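Local coordinates for protein STM4351 (Salmonella enterica, PDB 2Y7I) that binds arginine with high specificity as a periplasmic solute-binding protein and probably hands it on for uptake into the cell, at residues Arg6-Gly11 with Asp200-Glu205; Val35-Cys40 with Cys47-Gln52; Val96-Lys101 with Asn144-Leu149. One frame throughout, in Å; residues are numbered along the deposited sequence.

Contacts 1 and 2 lie side by side, their centres 10 Å apart, on the parallel sheet in which strands 7-12 and 46-51 are neighbours; backbone bonds and the ring of Phe-10 join them. Contact 3 belongs to the other, mixed sheet, with its centre 36 Å from that of contact 1 and 29 Å from that of contact 2, across the middle of the chain. Along the sequence contact 2 closes before contact 3 opens, and contact 1 encloses both: helix 200-214 returns to the lobe that strand 7-12 began. Such a chain path is familiar from two-lobed solute-binding proteins, which hold their ligand in the cleft between lobes.

Contact 1 of 3, residues Arg6-Gly11 with Asp200-Glu205; sequences RTLHFG and DALLQE. With ZN (zinc ion), chain E.
Arg-6 NH1 gives a nearly straight hydrogen bond to Glu-205 OE2, 2.7 Å long with an N-H...O angle of 171°. Beside it, Arg-6 NH2 reaches Glu-205 OE1 at 2.9 Å, so the guanidinium takes the carboxylate end-on through both terminal nitrogens, one oxygen to each. The two flat groups are only 17° from coplanar. OE2 offers its syn lone pair, whereas OE1 is met on the syn side but somewhat out of the carboxylate plane. Two bonds in place of one fix the rotation of both groups as well as their separation. The two side chains approach from opposite directions; arginine suits the place because its long chain can turn at chi3 (-72°) and still present a flat double donor, and glutamate because its chain, extended beyond CG, carries a matching double acceptor out from the helix.

Next to this salt bridge is an apolar touch. Leu-8 CD1 meets Leu-202 CD2 at 3.8 Å, both leucines being buried, while the ion pair lies beside them on the more exposed side. Leucine suits the spot, since its branched methyls give apolar surface. Within the helix, Gln-204 NE2 donates a hydrogen bond back one turn to Asp-200 OD1 at 2.7 Å, arriving from above the carboxylate plane.

The neighbouring strand residue His-9 looks elsewhere: its ND1 binds a zinc ion at 2.1 Å, a site that Asp-67 and a water, 2.2 Å from the zinc ion, also join. Of these residues, His-9 thus serves the metal, Leu-8 the helix and Arg-6 the salt bridge. Strand 7-12 runs between strands 46-51 and 68-69, Leu-8 also resting on Cys-40 of helix 31-42, while Leu-202 of helix 200-214 leans on Val-195 of strand 194-195.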
loop_
_atom_site.group_PDB
_atom_site.type_symbol
_atom_site.label_atom_id
_atom_site.label_comp_id
_atom_site.label_asym_id
_atom_site.label_seq_id
_atom_site.Cartn_x
_atom_site.Cartn_y
_atom_site.Cartn_z
ATOM N N ARG A 6 20.612 -7.045 13.844
ATOM C CA ARG A 6 21.152 -6.747 12.522
ATOM C C ARG A 6 20.764 -5.317 12.142
ATOM O O ARG A 6 19.669 -4.854 12.477
ATOM C CB ARG A 6 20.667 -7.761 11.473
ATOM C CG ARG A 6 19.175 -7.720 11.175
ATOM C CD ARG A 6 18.714 -8.869 10.264
ATOM N NE ARG A 6 19.150 -8.716 8.875
ATOM C CZ ARG A 6 18.478 -9.186 7.826
ATOM N NH1 ARG A 6 17.328 -9.827 8.002
ATOM N NH2 ARG A 6 18.948 -9.011 6.600
ATOM N N THR A 7 21.680 -4.615 11.480
ATOM C CA THR A 7 21.467 -3.224 11.121
ATOM C C THR A 7 21.628 -3.049 9.618
ATOM O O THR A 7 22.690 -3.327 9.057
ATOM C CB THR A 7 22.417 -2.269 11.902
ATOM O OG1 THR A 7 22.179 -2.413 13.305
ATOM C CG2 THR A 7 22.170 -0.811 11.515
ATOM N N LEU A 8 20.549 -2.596 8.984
ATOM C CA LEU A 8 20.516 -2.353 7.559
ATOM C C LEU A 8 20.926 -0.902 7.294
ATOM O O LEU A 8 20.289 0.040 7.792
ATOM C CB LEU A 8 19.107 -2.638 7.036
ATOM C CG LEU A 8 18.845 -2.882 5.553
ATOM C CD1 LEU A 8 19.743 -3.995 5.009
ATOM C CD2 LEU A 8 17.370 -3.250 5.359
ATOM N N HIS A 9 22.006 -0.733 6.532
ATOM C CA HIS A 9 22.579 0.588 6.270
ATOM C C HIS A 9 22.029 1.137 4.953
ATOM O O HIS A 9 22.283 0.568 3.894
ATOM C CB HIS A 9 24.115 0.516 6.246
ATOM C CG HIS A 9 24.717 -0.043 7.501
ATOM N ND1 HIS A 9 25.028 -1.379 7.651
ATOM C CD2 HIS A 9 25.062 0.553 8.667
ATOM C CE1 HIS A 9 25.540 -1.579 8.855
ATOM N NE2 HIS A 9 25.568 -0.424 9.492
ATOM N N PHE A 10 21.263 2.223 5.039
ATOM C CA PHE A 10 20.678 2.885 3.878
ATOM C C PHE A 10 21.464 4.132 3.539
ATOM O O PHE A 10 21.886 4.865 4.430
ATOM C CB PHE A 10 19.248 3.332 4.169
ATOM C CG PHE A 10 18.226 2.240 4.070
ATOM C CD1 PHE A 10 17.956 1.427 5.169
ATOM C CD2 PHE A 10 17.503 2.049 2.891
ATOM C CE1 PHE A 10 16.977 0.415 5.084
ATOM C CE2 PHE A 10 16.526 1.034 2.797
ATOM C CZ PHE A 10 16.269 0.221 3.894
ATOM N N GLY A 11 21.652 4.366 2.245
ATOM C CA GLY A 11 22.171 5.634 1.753
ATOM C C GLY A 11 20.999 6.422 1.208
ATOM O O GLY A 11 20.087 5.848 0.601
ATOM N N ASP A 200 20.449 -10.971 -3.997
ATOM C CA ASP A 200 19.051 -11.402 -4.094
ATOM C C ASP A 200 18.389 -11.767 -2.768
ATOM O O ASP A 200 17.187 -11.553 -2.610
ATOM C CB ASP A 200 18.877 -12.564 -5.080
ATOM C CG ASP A 200 17.410 -12.864 -5.358
ATOM O OD1 ASP A 200 16.752 -12.028 -6.013
ATOM O OD2 ASP A 200 16.916 -13.918 -4.899
ATOM N N ALA A 201 19.153 -12.335 -1.832
ATOM C CA ALA A 201 18.588 -12.729 -0.535
ATOM C C ALA A 201 18.096 -11.494 0.218
ATOM O O ALA A 201 16.994 -11.477 0.771
ATOM C CB ALA A 201 19.607 -13.500 0.297
ATOM N N LEU A 202 18.918 -10.454 0.232
ATOM C CA LEU A 202 18.505 -9.211 0.837
ATOM C C LEU A 202 17.319 -8.611 0.070
ATOM O O LEU A 202 16.345 -8.181 0.680
ATOM C CB LEU A 202 19.681 -8.238 0.896
ATOM C CG LEU A 202 19.537 -6.862 1.551
ATOM C CD1 LEU A 202 19.108 -5.860 0.532
ATOM C CD2 LEU A 202 18.577 -6.869 2.741
ATOM N N LEU A 203 17.407 -8.572 -1.258
ATOM C CA LEU A 203 16.329 -7.987 -2.064
ATOM C C LEU A 203 14.985 -8.664 -1.782
ATOM O O LEU A 203 13.970 -7.982 -1.612
ATOM C CB LEU A 203 16.661 -8.072 -3.553
ATOM C CG LEU A 203 15.613 -7.551 -4.534
ATOM C CD1 LEU A 203 15.469 -6.049 -4.413
ATOM C CD2 LEU A 203 16.038 -7.937 -5.940
ATOM N N GLN A 204 14.977 -9.999 -1.729
ATOM C CA GLN A 204 13.727 -10.731 -1.488
ATOM C C GLN A 204 13.186 -10.551 -0.061
ATOM O O GLN A 204 11.975 -10.592 0.157
ATOM C CB GLN A 204 13.842 -12.212 -1.873
ATOM C CG GLN A 204 14.099 -12.479 -3.381
ATOM C CD GLN A 204 13.494 -11.432 -4.336
ATOM O OE1 GLN A 204 12.349 -10.988 -4.172
ATOM N NE2 GLN A 204 14.272 -11.045 -5.347
ATOM N N GLU A 205 14.084 -10.342 0.898
ATOM C CA GLU A 205 13.676 -10.007 2.257
ATOM C C GLU A 205 12.965 -8.663 2.254
ATOM O O GLU A 205 11.925 -8.504 2.894
ATOM C CB GLU A 205 14.881 -9.894 3.167
ATOM C CG GLU A 205 15.349 -11.178 3.773
ATOM C CD GLU A 205 16.303 -10.902 4.917
ATOM O OE1 GLU A 205 17.491 -10.628 4.646
ATOM O OE2 GLU A 205 15.847 -10.906 6.079
HETATM ZN ZN ZN E . 25.278 -2.924 6.293
HETATM O O HOH W 1 26.739 -1.898 5.085
#

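Contact 2 of 3, residues Val35-Cys40 with Cys47-Gln52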
loop_
_atom_site.group_PDB
_atom_site.type_symbol
_atom_site.label_atom_id
_atom_site.label_comp_id
_atom_site.label_asym_id
_atom_site.label_seq_id
_atom_site.Cartn_x
_atom_site.Cartn_y
_atom_site.Cartn_z
ATOM N N VAL A 35 8.978 4.686 5.459
ATOM C CA VAL A 35 8.962 3.447 4.690
ATOM C C VAL A 35 10.141 2.536 5.072
ATOM O O VAL A 35 9.931 1.368 5.404
ATOM C CB VAL A 35 8.927 3.703 3.151
ATOM C CG1 VAL A 35 9.110 2.400 2.374
ATOM C CG2 VAL A 35 7.602 4.355 2.735
ATOM N N ALA A 36 11.366 3.065 5.032
ATOM C CA ALA A 36 12.548 2.243 5.351
ATOM C C ALA A 36 12.503 1.676 6.780
ATOM O O ALA A 36 12.847 0.508 7.008
ATOM C CB ALA A 36 13.839 3.036 5.111
ATOM N N ASN A 37 12.076 2.500 7.735
ATOM C CA ASN A 37 11.948 2.049 9.124
ATOM C C ASN A 37 10.926 0.918 9.257
ATOM O O ASN A 37 11.164 -0.060 9.963
ATOM C CB ASN A 37 11.599 3.212 10.059
ATOM C CG ASN A 37 12.834 4.006 10.505
ATOM O OD1 ASN A 37 13.852 3.431 10.877
ATOM N ND2 ASN A 37 12.731 5.324 10.490
ATOM N N ALA A 38 9.803 1.051 8.552
ATOM C CA ALA A 38 8.758 0.028 8.574
ATOM C C ALA A 38 9.268 -1.284 7.964
ATOM O O ALA A 38 9.010 -2.369 8.495
ATOM C CB ALA A 38 7.493 0.530 7.845
ATOM N N VAL A 39 10.000 -1.173 6.857
ATOM C CA VAL A 39 10.658 -2.330 6.232
ATOM C C VAL A 39 11.644 -3.004 7.204
ATOM O O VAL A 39 11.596 -4.228 7.392
ATOM C CB VAL A 39 11.355 -1.930 4.913
ATOM C CG1 VAL A 39 12.260 -3.065 4.374
ATOM C CG2 VAL A 39 10.311 -1.529 3.881
ATOM N N CYS A 40 12.512 -2.208 7.829
ATOM C CA CYS A 40 13.435 -2.724 8.854
ATOM C C CYS A 40 12.731 -3.429 10.021
ATOM O O CYS A 40 13.181 -4.501 10.469
ATOM C CB CYS A 40 14.356 -1.616 9.367
ATOM S SG CYS A 40 15.571 -1.179 8.131
ATOM N N CYS A 47 17.779 0.295 11.631
ATOM C CA CYS A 47 18.010 1.082 10.423
ATOM C C CYS A 47 19.094 2.139 10.653
ATOM O O CYS A 47 19.115 2.807 11.687
ATOM C CB CYS A 47 16.713 1.767 10.002
ATOM S SG CYS A 47 16.742 2.323 8.322
ATOM N N SER A 48 19.997 2.276 9.690
ATOM C CA SER A 48 20.991 3.336 9.728
ATOM C C SER A 48 21.004 4.092 8.401
ATOM O O SER A 48 20.957 3.471 7.341
ATOM C CB SER A 48 22.372 2.760 10.032
ATOM O OG SER A 48 23.286 3.808 10.283
ATOM N N PHE A 49 21.064 5.423 8.466
ATOM C CA PHE A 49 21.082 6.253 7.254
ATOM C C PHE A 49 22.376 7.035 7.079
ATOM O O PHE A 49 22.924 7.575 8.044
ATOM C CB PHE A 49 19.913 7.233 7.238
ATOM C CG PHE A 49 18.576 6.572 7.120
ATOM C CD1 PHE A 49 18.083 6.191 5.882
ATOM C CD2 PHE A 49 17.812 6.322 8.255
ATOM C CE1 PHE A 49 16.846 5.563 5.774
ATOM C CE2 PHE A 49 16.572 5.704 8.152
ATOM C CZ PHE A 49 16.092 5.326 6.908
ATOM N N THR A 50 22.853 7.084 5.838
ATOM C CA THR A 50 23.982 7.933 5.462
ATOM C C THR A 50 23.464 8.925 4.426
ATOM O O THR A 50 22.847 8.522 3.433
ATOM C CB THR A 50 25.148 7.099 4.900
ATOM O OG1 THR A 50 25.543 6.138 5.881
ATOM C CG2 THR A 50 26.361 7.981 4.546
ATOM N N ASN A 51 23.697 10.210 4.683
ATOM C CA ASN A 51 23.230 11.304 3.845
ATOM C C ASN A 51 24.382 11.852 2.990
ATOM O O ASN A 51 25.383 12.332 3.519
ATOM C CB ASN A 51 22.623 12.393 4.748
ATOM C CG ASN A 51 22.268 13.675 4.006
ATOM O OD1 ASN A 51 22.316 14.757 4.590
ATOM N ND2 ASN A 51 21.904 13.567 2.742
ATOM N N GLN A 52 24.248 11.739 1.671
ATOM C CA GLN A 52 25.289 12.195 0.728
ATOM C C GLN A 52 24.606 12.593 -0.586
ATOM O O GLN A 52 23.398 12.388 -0.735
ATOM C CB GLN A 52 26.363 11.119 0.520
ATOM C CG GLN A 52 25.864 9.814 -0.106
ATOM C CD GLN A 52 26.944 8.733 -0.168
ATOM O OE1 GLN A 52 27.444 8.271 0.861
ATOM N NE2 GLN A 52 27.301 8.320 -1.383
#
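Cys-47 meets the helix with its whole side chain. Cys-47 CB lies 3.4 Å from Asn-37 OD1, a close van der Waals approach of the amide oxygen, and 3.7 Å from Cys-40 SG. One bond further out, Cys-47 SG stands 3.7 Å from Cys-40 SG, far too long for a disulfide, so the two cysteines pack as compact, polarisable side chains. The sulfur is set anti to the backbone N (chi1 -162°), which leaves it near the helix, with Ala-36 CB a looser neighbour at 4.4 Å. From the adjoining strand Phe-10 CD1 comes within 3.5 Å of Cys-47 SG, so that sulfur has Cys-40 of the helix and the Phe-10 ring of the next strand as neighbours.

Two residues along the strand, Phe-49 sends its ring back toward the helix and touches it with an edge: Phe-49 CZ is 3.7 Å from Ala-36 CB, which lies near the ring plane. The small methyl of alanine lets the ring edge come close to the helix. Asn-37, which follows Ala-36 in the helix, is exposed, and its polar amide suits this outer border, where OD1 flanks the cysteine.

Helix 35-40 and strand 47-51 run roughly antiparallel, their axes 9.1 Å apart at closest and 147° between their directions. Helix 31-42 leads by a short turn into strand 46-51, which lies parallel to and beside strand 7-12. This is the helix-to-strand half of a beta-alpha-beta crossover, the repeating unit of alpha/beta lobes such as those of solute-binding proteins.

Contact 3 of 3, residues Val96-Lys101 with Asn144-Leu149; sequences VVVTRK and NAFTDL
Val-98 and Phe-146 meet at about a right angle, the valine pointing its CG1 methyl at the edge of the phenylalanine ring. Val-98 CG1 is 3.9 Å from Phe-146 CE1 and lies in the ring plane, so the contact is methyl to ring edge; the same ring also stacks with Trp-167 of helix 161-168. The same methyl meets a second helix residue: Leu-149 CD2 lies 4.1 Å from Val-98 CG1, the two side chains running at a slant to each other. Leu-149 CD2 also comes within 4.0 Å of the backbone O of Val-98, so that methyl touches the strand's backbone as well as its side chain.

Val-98 can serve both neighbours because its chi1 of 54° puts CG1 between the backbone N and the carbonyl carbon. A beta-branched residue suits a strand, and its compact methyl rests against both ring edge and leucine. Phe-146 and Leu-149 are three residues apart, hence on nearly the same face of the helix, and all three residues are buried.

Val-157 of strand 156-160, antiparallel to strand 95-100, touches all three side chains. Helix 142-150 follows strand 135-139 and precedes strand 156-160, two parallel strands with 114-118 between them: a beta-alpha-beta crossover whose helix packs on the mixed sheet, as in the second lobe of type II periplasmic binding proteins.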
loop_
_atom_site.group_PDB
_atom_site.type_symbol
_atom_site.label_atom_id
_atom_site.label_comp_id
_atom_site.label_asym_id
_atom_site.label_seq_id
_atom_site.Cartn_x
_atom_site.Cartn_y
_atom_site.Cartn_z
ATOM N N VAL A 96 7.823 19.063 -12.554
ATOM C CA VAL A 96 7.365 20.432 -12.726
ATOM C C VAL A 96 8.518 21.415 -12.606
ATOM O O VAL A 96 9.555 21.116 -11.983
ATOM C CB VAL A 96 6.228 20.804 -11.716
ATOM C CG1 VAL A 96 4.960 19.952 -11.945
ATOM C CG2 VAL A 96 6.692 20.700 -10.271
ATOM N N VAL A 97 8.333 22.592 -13.199
ATOM C CA VAL A 97 9.244 23.708 -12.997
ATOM C C VAL A 97 8.578 24.654 -12.018
ATOM O O VAL A 97 7.368 24.867 -12.079
ATOM C CB VAL A 97 9.540 24.486 -14.299
ATOM C CG1 VAL A 97 10.615 25.557 -14.054
ATOM C CG2 VAL A 97 9.988 23.526 -15.399
ATOM N N VAL A 98 9.362 25.183 -11.085
ATOM C CA VAL A 98 8.904 26.302 -10.275
ATOM C C VAL A 98 9.628 27.565 -10.747
ATOM O O VAL A 98 10.830 27.535 -10.977
ATOM C CB VAL A 98 9.069 26.045 -8.760
ATOM C CG1 VAL A 98 10.541 25.652 -8.385
ATOM C CG2 VAL A 98 8.536 27.229 -7.945
ATOM N N THR A 99 8.868 28.645 -10.957
ATOM C CA THR A 99 9.423 29.934 -11.388
ATOM C C THR A 99 8.790 31.016 -10.532
ATOM O O THR A 99 7.910 30.722 -9.733
ATOM C CB THR A 99 9.139 30.234 -12.883
ATOM O OG1 THR A 99 7.767 30.628 -13.059
ATOM C CG2 THR A 99 9.470 29.005 -13.779
ATOM N N ARG A 100 9.219 32.262 -10.700
ATOM C CA ARG A 100 8.465 33.376 -10.135
ATOM C C ARG A 100 7.033 33.294 -10.684
ATOM O O ARG A 100 6.845 32.984 -11.854
ATOM C CB ARG A 100 9.119 34.705 -10.505
ATOM C CG ARG A 100 10.306 35.080 -9.617
ATOM C CD ARG A 100 11.138 36.233 -10.189
ATOM N NE ARG A 100 10.413 37.027 -11.188
ATOM C CZ ARG A 100 10.541 36.887 -12.513
ATOM N NH1 ARG A 100 11.373 35.975 -13.028
ATOM N NH2 ARG A 100 9.826 37.660 -13.326
ATOM N N LYS A 101 6.040 33.554 -9.836
ATOM C CA LYS A 101 4.633 33.330 -10.177
ATOM C C LYS A 101 4.226 34.154 -11.402
ATOM O O LYS A 101 4.429 35.348 -11.436
ATOM C CB LYS A 101 3.746 33.662 -8.967
ATOM C CG LYS A 101 2.255 33.524 -9.180
ATOM C CD LYS A 101 1.499 33.839 -7.885
ATOM C CE LYS A 101 1.693 35.300 -7.469
ATOM N NZ LYS A 101 1.265 35.565 -6.056
ATOM N N ASN A 144 20.490 24.221 -2.714
ATOM C CA ASN A 144 21.308 25.238 -3.380
ATOM C C ASN A 144 20.625 25.799 -4.627
ATOM O O ASN A 144 20.791 26.970 -4.965
ATOM C CB ASN A 144 22.659 24.648 -3.765
ATOM C CG ASN A 144 23.437 24.149 -2.562
ATOM O OD1 ASN A 144 23.761 22.972 -2.470
ATOM N ND2 ASN A 144 23.730 25.047 -1.632
ATOM N N ALA A 145 19.887 24.936 -5.318
ATOM C CA ALA A 145 19.118 25.317 -6.511
ATOM C C ALA A 145 18.059 26.359 -6.144
ATOM O O ALA A 145 17.972 27.423 -6.772
ATOM C CB ALA A 145 18.476 24.087 -7.150
ATOM N N PHE A 146 17.277 26.067 -5.106
ATOM C CA PHE A 146 16.264 27.021 -4.607
ATOM C C PHE A 146 16.864 28.359 -4.178
ATOM O O PHE A 146 16.323 29.425 -4.499
ATOM C CB PHE A 146 15.452 26.406 -3.462
ATOM C CG PHE A 146 14.514 25.313 -3.899
ATOM C CD1 PHE A 146 13.655 25.505 -4.981
ATOM C CD2 PHE A 146 14.483 24.095 -3.229
ATOM C CE1 PHE A 146 12.787 24.505 -5.389
ATOM C CE2 PHE A 146 13.619 23.081 -3.630
ATOM C CZ PHE A 146 12.769 23.284 -4.715
ATOM N N THR A 147 17.989 28.312 -3.468
ATOM C CA THR A 147 18.699 29.528 -3.091
ATOM C C THR A 147 19.042 30.361 -4.323
ATOM O O THR A 147 18.840 31.579 -4.343
ATOM C CB THR A 147 19.983 29.206 -2.285
ATOM O OG1 THR A 147 19.624 28.465 -1.116
ATOM C CG2 THR A 147 20.704 30.482 -1.864
ATOM N N ASP A 148 19.562 29.693 -5.347
ATOM C CA ASP A 148 19.933 30.360 -6.591
ATOM C C ASP A 148 18.738 30.888 -7.372
ATOM O O ASP A 148 18.847 31.900 -8.063
ATOM C CB ASP A 148 20.777 29.434 -7.460
ATOM C CG ASP A 148 22.257 29.484 -7.093
ATOM O OD1 ASP A 148 22.610 30.069 -6.045
ATOM O OD2 ASP A 148 23.076 28.943 -7.862
ATOM N N LEU A 149 17.601 30.204 -7.271
ATOM C CA LEU A 149 16.356 30.716 -7.845
ATOM C C LEU A 149 15.938 32.021 -7.160
ATOM O O LEU A 149 15.604 33.004 -7.818
ATOM C CB LEU A 149 15.238 29.669 -7.738
ATOM C CG LEU A 149 13.820 30.052 -8.191
ATOM C CD1 LEU A 149 13.749 30.389 -9.684
ATOM C CD2 LEU A 149 12.827 28.965 -7.848
#